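PDB 4P1L: TRAP dicarboxylate transporter, DctP subunit from Chromohalobacter salexigens, which binds D-glucuronate and probably delivers it to a tripartite ATP-independent periplasmic (TRAP) transport system for uptake into the cell. Local coordinates for residues L102-M114 against Y224-L236. Numbering follows the deposited sequence.
Sequences LSLPFIFKSPDDM and YSLTEHLILPECL. With BDP (beta-D-glucopyranuronic acid), chain C.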
loop_
_atom_site.group_PDB
_atom_site.type_symbol
_atom_site.label_atom_id
_atom_site.label_comp_id
_atom_site.label_asym_id
_atom_site.label_seq_id
_atom_site.Cartn_x
_atom_site.Cartn_y
_atom_site.Cartn_z
ATOM N N LEU A 102 3.567 -5.184 8.631
ATOM C CA LEU A 102 2.394 -4.978 7.802
ATOM C C LEU A 102 2.473 -5.730 6.486
ATOM O O LEU A 102 1.467 -5.898 5.807
ATOM C CB LEU A 102 2.202 -3.480 7.523
ATOM C CG LEU A 102 2.016 -2.644 8.768
ATOM C CD1 LEU A 102 2.017 -1.136 8.383
ATOM C CD2 LEU A 102 0.765 -3.036 9.542
ATOM N N SER A 103 3.674 -6.166 6.128
ATOM C CA SER A 103 3.891 -6.928 4.892
ATOM C C SER A 103 3.910 -8.418 5.136
ATOM O O SER A 103 4.165 -9.191 4.218
ATOM C CB SER A 103 5.202 -6.493 4.237
ATOM O OG SER A 103 5.057 -5.208 3.676
ATOM N N LEU A 104 3.625 -8.845 6.363
ATOM C CA LEU A 104 3.435 -10.269 6.574
ATOM C C LEU A 104 2.127 -10.688 5.903
ATOM O O LEU A 104 1.076 -10.097 6.173
ATOM C CB LEU A 104 3.474 -10.610 8.075
ATOM C CG LEU A 104 4.832 -10.467 8.785
ATOM C CD1 LEU A 104 4.691 -10.459 10.323
ATOM C CD2 LEU A 104 5.793 -11.609 8.359
ATOM N N PRO A 105 2.186 -11.684 5.002
ATOM C CA PRO A 105 0.982 -12.091 4.277
ATOM C C PRO A 105 -0.137 -12.543 5.213
ATOM O O PRO A 105 0.117 -13.264 6.184
ATOM C CB PRO A 105 1.468 -13.236 3.368
ATOM C CG PRO A 105 2.937 -12.935 3.177
ATOM C CD PRO A 105 3.385 -12.389 4.516
ATOM N N PHE A 106 -1.354 -12.115 4.924
ATOM C CA PHE A 106 -2.533 -12.515 5.713
ATOM C C PHE A 106 -2.538 -12.041 7.168
ATOM O O PHE A 106 -3.297 -12.552 7.984
ATOM C CB PHE A 106 -2.720 -14.055 5.652
ATOM C CG PHE A 106 -2.861 -14.584 4.252
ATOM C CD1 PHE A 106 -4.083 -14.501 3.583
ATOM C CD2 PHE A 106 -1.774 -15.143 3.576
ATOM C CE1 PHE A 106 -4.213 -14.977 2.303
ATOM C CE2 PHE A 106 -1.919 -15.622 2.283
ATOM C CZ PHE A 106 -3.117 -15.529 1.649
ATOM N N ILE A 107 -1.730 -11.054 7.528
ATOM C CA ILE A 107 -1.726 -10.638 8.919
ATOM C C ILE A 107 -3.069 -10.001 9.309
ATOM O O ILE A 107 -3.509 -10.132 10.448
ATOM C CB ILE A 107 -0.533 -9.726 9.282
ATOM C CG1 ILE A 107 -0.434 -9.668 10.805
ATOM C CG2 ILE A 107 -0.632 -8.357 8.604
ATOM C CD1 ILE A 107 0.855 -9.116 11.294
ATOM N N PHE A 108 -3.709 -9.310 8.365
ATOM C CA PHE A 108 -5.047 -8.745 8.579
ATOM C C PHE A 108 -6.105 -9.648 7.931
ATOM O O PHE A 108 -5.894 -10.151 6.832
ATOM C CB PHE A 108 -5.168 -7.334 7.978
ATOM C CG PHE A 108 -4.299 -6.307 8.649
ATOM C CD1 PHE A 108 -4.536 -5.935 9.967
ATOM C CD2 PHE A 108 -3.227 -5.751 7.980
ATOM C CE1 PHE A 108 -3.739 -5.009 10.587
ATOM C CE2 PHE A 108 -2.424 -4.826 8.595
ATOM C CZ PHE A 108 -2.676 -4.467 9.913
ATOM N N LYS A 109 -7.245 -9.838 8.610
ATOM C CA LYS A 109 -8.324 -10.673 8.102
ATOM C C LYS A 109 -9.160 -9.920 7.048
ATOM O O LYS A 109 -9.754 -10.530 6.151
ATOM C CB LYS A 109 -9.233 -11.119 9.259
ATOM C CG LYS A 109 -8.587 -12.105 10.216
ATOM C CD LYS A 109 -9.557 -12.593 11.288
ATOM C CE LYS A 109 -8.875 -13.579 12.248
ATOM N NZ LYS A 109 -9.823 -14.065 13.311
ATOM N N SER A 110 -9.221 -8.602 7.169
ATOM C CA SER A 110 -9.966 -7.794 6.216
ATOM C C SER A 110 -9.507 -6.345 6.290
ATOM O O SER A 110 -8.869 -5.938 7.267
ATOM C CB SER A 110 -11.474 -7.862 6.517
ATOM O OG SER A 110 -11.772 -7.262 7.756
ATOM N N PRO A 111 -9.854 -5.545 5.275
ATOM C CA PRO A 111 -9.497 -4.126 5.374
ATOM C C PRO A 111 -10.160 -3.451 6.571
ATOM O O PRO A 111 -9.581 -2.535 7.183
ATOM C CB PRO A 111 -10.004 -3.546 4.051
ATOM C CG PRO A 111 -9.854 -4.706 3.087
ATOM C CD PRO A 111 -10.262 -5.930 3.917
ATOM N N ASP A 112 -11.354 -3.903 6.936
ATOM C CA ASP A 112 -12.044 -3.255 8.051
ATOM C C ASP A 112 -11.294 -3.512 9.364
ATOM O O ASP A 112 -11.223 -2.629 10.247
ATOM C CB ASP A 112 -13.495 -3.719 8.155
ATOM C CG ASP A 112 -14.402 -3.017 7.154
ATOM O OD1 ASP A 112 -14.098 -1.859 6.797
ATOM O OD2 ASP A 112 -15.394 -3.627 6.716
ATOM N N ASP A 113 -10.739 -4.714 9.506
ATOM C CA ASP A 113 -9.924 -5.013 10.676
ATOM C C ASP A 113 -8.692 -4.106 10.660
ATOM O O ASP A 113 -8.264 -3.575 11.692
ATOM C CB ASP A 113 -9.464 -6.475 10.685
ATOM C CG ASP A 113 -10.584 -7.450 11.050
ATOM O OD1 ASP A 113 -10.964 -7.527 12.228
ATOM O OD2 ASP A 113 -11.067 -8.164 10.152
HETATM N N MSE A 114 -8.113 -3.927 9.485
HETATM C CA MSE A 114 -6.906 -3.109 9.379
HETATM C C MSE A 114 -7.188 -1.662 9.788
HETATM O O MSE A 114 -6.422 -1.065 10.567
HETATM C CB MSE A 114 -6.317 -3.206 7.967
HETATM C CG MSE A 114 -5.131 -2.313 7.701
HETATM SE SE MSE A 114 -5.610 -0.464 7.224
HETATM C CE MSE A 114 -6.626 -0.856 5.601
ATOM N N TYR A 224 -7.621 -12.919 -12.817
ATOM C CA TYR A 224 -7.439 -12.307 -11.519
ATOM C C TYR A 224 -7.966 -13.315 -10.516
ATOM O O TYR A 224 -9.130 -13.708 -10.583
ATOM C CB TYR A 224 -8.221 -10.994 -11.472
ATOM C CG TYR A 224 -7.979 -10.107 -10.266
ATOM C CD1 TYR A 224 -8.716 -10.251 -9.093
ATOM C CD2 TYR A 224 -7.022 -9.097 -10.307
ATOM C CE1 TYR A 224 -8.492 -9.416 -7.988
ATOM C CE2 TYR A 224 -6.789 -8.276 -9.209
ATOM C CZ TYR A 224 -7.513 -8.439 -8.053
ATOM O OH TYR A 224 -7.302 -7.574 -6.978
ATOM N N SER A 225 -7.112 -13.733 -9.591
ATOM C CA SER A 225 -7.480 -14.796 -8.639
ATOM C C SER A 225 -7.383 -14.231 -7.227
ATOM O O SER A 225 -6.333 -13.734 -6.839
ATOM C CB SER A 225 -6.556 -15.982 -8.804
ATOM O OG SER A 225 -6.601 -16.546 -10.119
ATOM N N LEU A 226 -8.466 -14.356 -6.456
ATOM C CA LEU A 226 -8.633 -13.612 -5.210
ATOM C C LEU A 226 -7.908 -14.230 -4.013
ATOM O O LEU A 226 -8.509 -14.620 -2.985
ATOM C CB LEU A 226 -10.134 -13.419 -4.935
ATOM C CG LEU A 226 -10.803 -12.411 -5.872
ATOM C CD1 LEU A 226 -12.321 -12.562 -5.919
ATOM C CD2 LEU A 226 -10.451 -11.001 -5.431
ATOM N N THR A 227 -6.590 -14.283 -4.126
ATOM C CA THR A 227 -5.751 -14.661 -2.999
ATOM C C THR A 227 -5.846 -13.707 -1.787
ATOM O O THR A 227 -5.703 -14.169 -0.663
ATOM C CB THR A 227 -4.298 -14.786 -3.446
ATOM O OG1 THR A 227 -3.932 -13.620 -4.205
ATOM C CG2 THR A 227 -4.096 -16.067 -4.276
ATOM N N GLU A 228 -6.021 -12.389 -2.015
ATOM C CA GLU A 228 -6.217 -11.400 -0.961
ATOM C C GLU A 228 -5.142 -11.565 0.122
ATOM O O GLU A 228 -5.419 -11.567 1.328
ATOM C CB GLU A 228 -7.659 -11.475 -0.417
ATOM C CG GLU A 228 -8.664 -11.223 -1.526
ATOM C CD GLU A 228 -10.116 -11.299 -1.119
ATOM O OE1 GLU A 228 -10.931 -10.518 -1.650
ATOM O OE2 GLU A 228 -10.455 -12.155 -0.307
ATOM N N HIS A 229 -3.902 -11.673 -0.360
ATOM C CA HIS A 229 -2.752 -12.093 0.436
ATOM C C HIS A 229 -2.054 -10.996 1.245
ATOM O O HIS A 229 -1.316 -11.317 2.178
ATOM C CB HIS A 229 -1.739 -12.796 -0.476
ATOM C CG HIS A 229 -1.373 -12.017 -1.700
ATOM N ND1 HIS A 229 -1.775 -12.379 -2.968
ATOM C CD2 HIS A 229 -0.636 -10.891 -1.846
ATOM C CE1 HIS A 229 -1.320 -11.496 -3.838
ATOM N NE2 HIS A 229 -0.617 -10.588 -3.181
ATOM N N LEU A 230 -2.311 -9.726 0.899
ATOM C CA LEU A 230 -1.743 -8.556 1.580
ATOM C C LEU A 230 -2.816 -7.498 1.711
ATOM O O LEU A 230 -3.581 -7.257 0.783
ATOM C CB LEU A 230 -0.553 -7.962 0.819
ATOM C CG LEU A 230 0.736 -8.761 0.822
ATOM C CD1 LEU A 230 1.624 -8.304 -0.318
ATOM C CD2 LEU A 230 1.439 -8.678 2.179
ATOM N N ILE A 231 -2.877 -6.894 2.892
ATOM C CA ILE A 231 -3.748 -5.786 3.160
ATOM C C ILE A 231 -2.818 -4.724 3.766
ATOM O O ILE A 231 -2.455 -4.770 4.954
ATOM C CB ILE A 231 -4.876 -6.194 4.115
ATOM C CG1 ILE A 231 -5.852 -7.117 3.373
ATOM C CG2 ILE A 231 -5.580 -4.983 4.633
ATOM C CD1 ILE A 231 -6.776 -7.902 4.293
ATOM N N LEU A 232 -2.383 -3.807 2.910
ATOM C CA LEU A 232 -1.343 -2.865 3.262
ATOM C C LEU A 232 -1.964 -1.496 3.574
ATOM O O LEU A 232 -2.655 -0.893 2.730
ATOM C CB LEU A 232 -0.334 -2.760 2.126
ATOM C CG LEU A 232 0.627 -3.972 2.023
ATOM C CD1 LEU A 232 1.371 -3.969 0.688
ATOM C CD2 LEU A 232 1.613 -3.935 3.198
ATOM N N PRO A 233 -1.729 -0.979 4.796
ATOM C CA PRO A 233 -2.086 0.417 5.005
ATOM C C PRO A 233 -1.209 1.326 4.156
ATOM O O PRO A 233 -0.121 0.909 3.740
ATOM C CB PRO A 233 -1.779 0.648 6.507
ATOM C CG PRO A 233 -1.762 -0.694 7.109
ATOM C CD PRO A 233 -1.160 -1.581 6.016
ATOM N N GLU A 234 -1.666 2.554 3.912
ATOM C CA GLU A 234 -0.825 3.612 3.379
ATOM C C GLU A 234 -0.897 4.826 4.309
ATOM O O GLU A 234 -1.921 5.056 4.948
ATOM C CB GLU A 234 -1.280 4.009 1.977
ATOM C CG GLU A 234 -1.508 2.816 1.049
ATOM C CD GLU A 234 -1.360 3.162 -0.434
ATOM O OE1 GLU A 234 -1.431 4.373 -0.782
ATOM O OE2 GLU A 234 -1.179 2.214 -1.232
ATOM N N CYS A 235 0.190 5.588 4.418
ATOM C CA CYS A 235 0.171 6.773 5.249
ATOM C C CYS A 235 0.026 8.003 4.398
ATOM O O CYS A 235 0.423 8.024 3.231
ATOM C CB CYS A 235 1.440 6.896 6.096
ATOM S SG CYS A 235 2.980 7.028 5.147
ATOM N N LEU A 236 -0.530 9.036 5.016
ATOM C CA LEU A 236 -0.370 10.418 4.588
ATOM C C LEU A 236 0.595 11.005 5.601
ATOM O O LEU A 236 0.270 11.079 6.791
ATOM C CB LEU A 236 -1.695 11.170 4.595
ATOM C CG LEU A 236 -1.646 12.678 4.402
ATOM C CD1 LEU A 236 -0.784 13.078 3.240
ATOM C CD2 LEU A 236 -3.059 13.195 4.215
HETATM C C1 BDP C . -0.577 0.102 -5.079
HETATM C C2 BDP C . -0.085 1.130 -4.071
HETATM C C3 BDP C . 1.000 1.932 -4.684
HETATM C C4 BDP C . 2.094 0.989 -5.072
HETATM C C5 BDP C . 1.570 -0.090 -6.057
HETATM C C6 BDP C . 2.640 -1.106 -6.451
HETATM O O2 BDP C . -1.195 1.960 -3.772
HETATM O O3 BDP C . 1.546 2.828 -3.582
HETATM O O4 BDP C . 3.181 1.708 -5.680
HETATM O O5 BDP C . 0.502 -0.764 -5.468
HETATM O O6A BDP C . 2.242 -2.299 -6.659
HETATM O O1 BDP C . -1.558 -0.685 -4.499
HETATM O O6B BDP C . 3.816 -0.729 -6.631
HETATM O O HOH W 1 -0.393 -8.024 4.994
HETATM O O HOH W 2 -2.925 -8.800 5.571
#
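Phe106 lays one face of its ring over the backbone of His229, whose CA stands 3.9 Å from the ring centroid in a CH-pi contact displaced toward the rim. The same residue makes the one direct hydrogen bond between 102-114 and 224-236: Phe106 N gives to His229 O at 2.9 Å, bent to 145°. An alanine in place of Phe106 would keep that backbone bond but would probably uncover the His229 backbone and open a gap beside the carbonyls of Thr227 and Glu228.

Further along, Ile231 points into the bend of 102-114. Its CG2, anti to the backbone N, reaches CB of Met114 (a selenomethionine) at 3.8 Å, while CD1 lies against the backbone at Phe108 and Ser110, 3.5 Å from Phe108 O, and also touches Pro111 CD. Phe108 sets its ring edge against Ile231 O, with CD2 3.3 Å away; this carbonyl is buried without a polar partner, and Met114 CB sits over the centre of one ring face. Met114, bent at chi2 and chi3, brings CG within 3.8 Å of Pro233 CG, and Leu102 CD1 meets the same proline.

Two waters bridge the backbones. One donates to both Leu102 O and Leu104 O, the other accepts from Phe108 N, and each takes a weak bond from Ile231 N.

Behind this shell, the type II turn 104-107 presents Phe106, and Ser110 N-caps helix 111-118. Thr227 OG1 holds His229 ND1 at 2.8 Å, while Glu206 takes NE2.

The segment 224-236 runs from strand 223-230 of one sheet into strand 234-239 of another, a direct passage consistent with the strand connections between the two lobes of periplasmic solute-binding proteins, and just beyond residues 231-233 Glu234 OE2 accepts from O2 of the bound glucuronate.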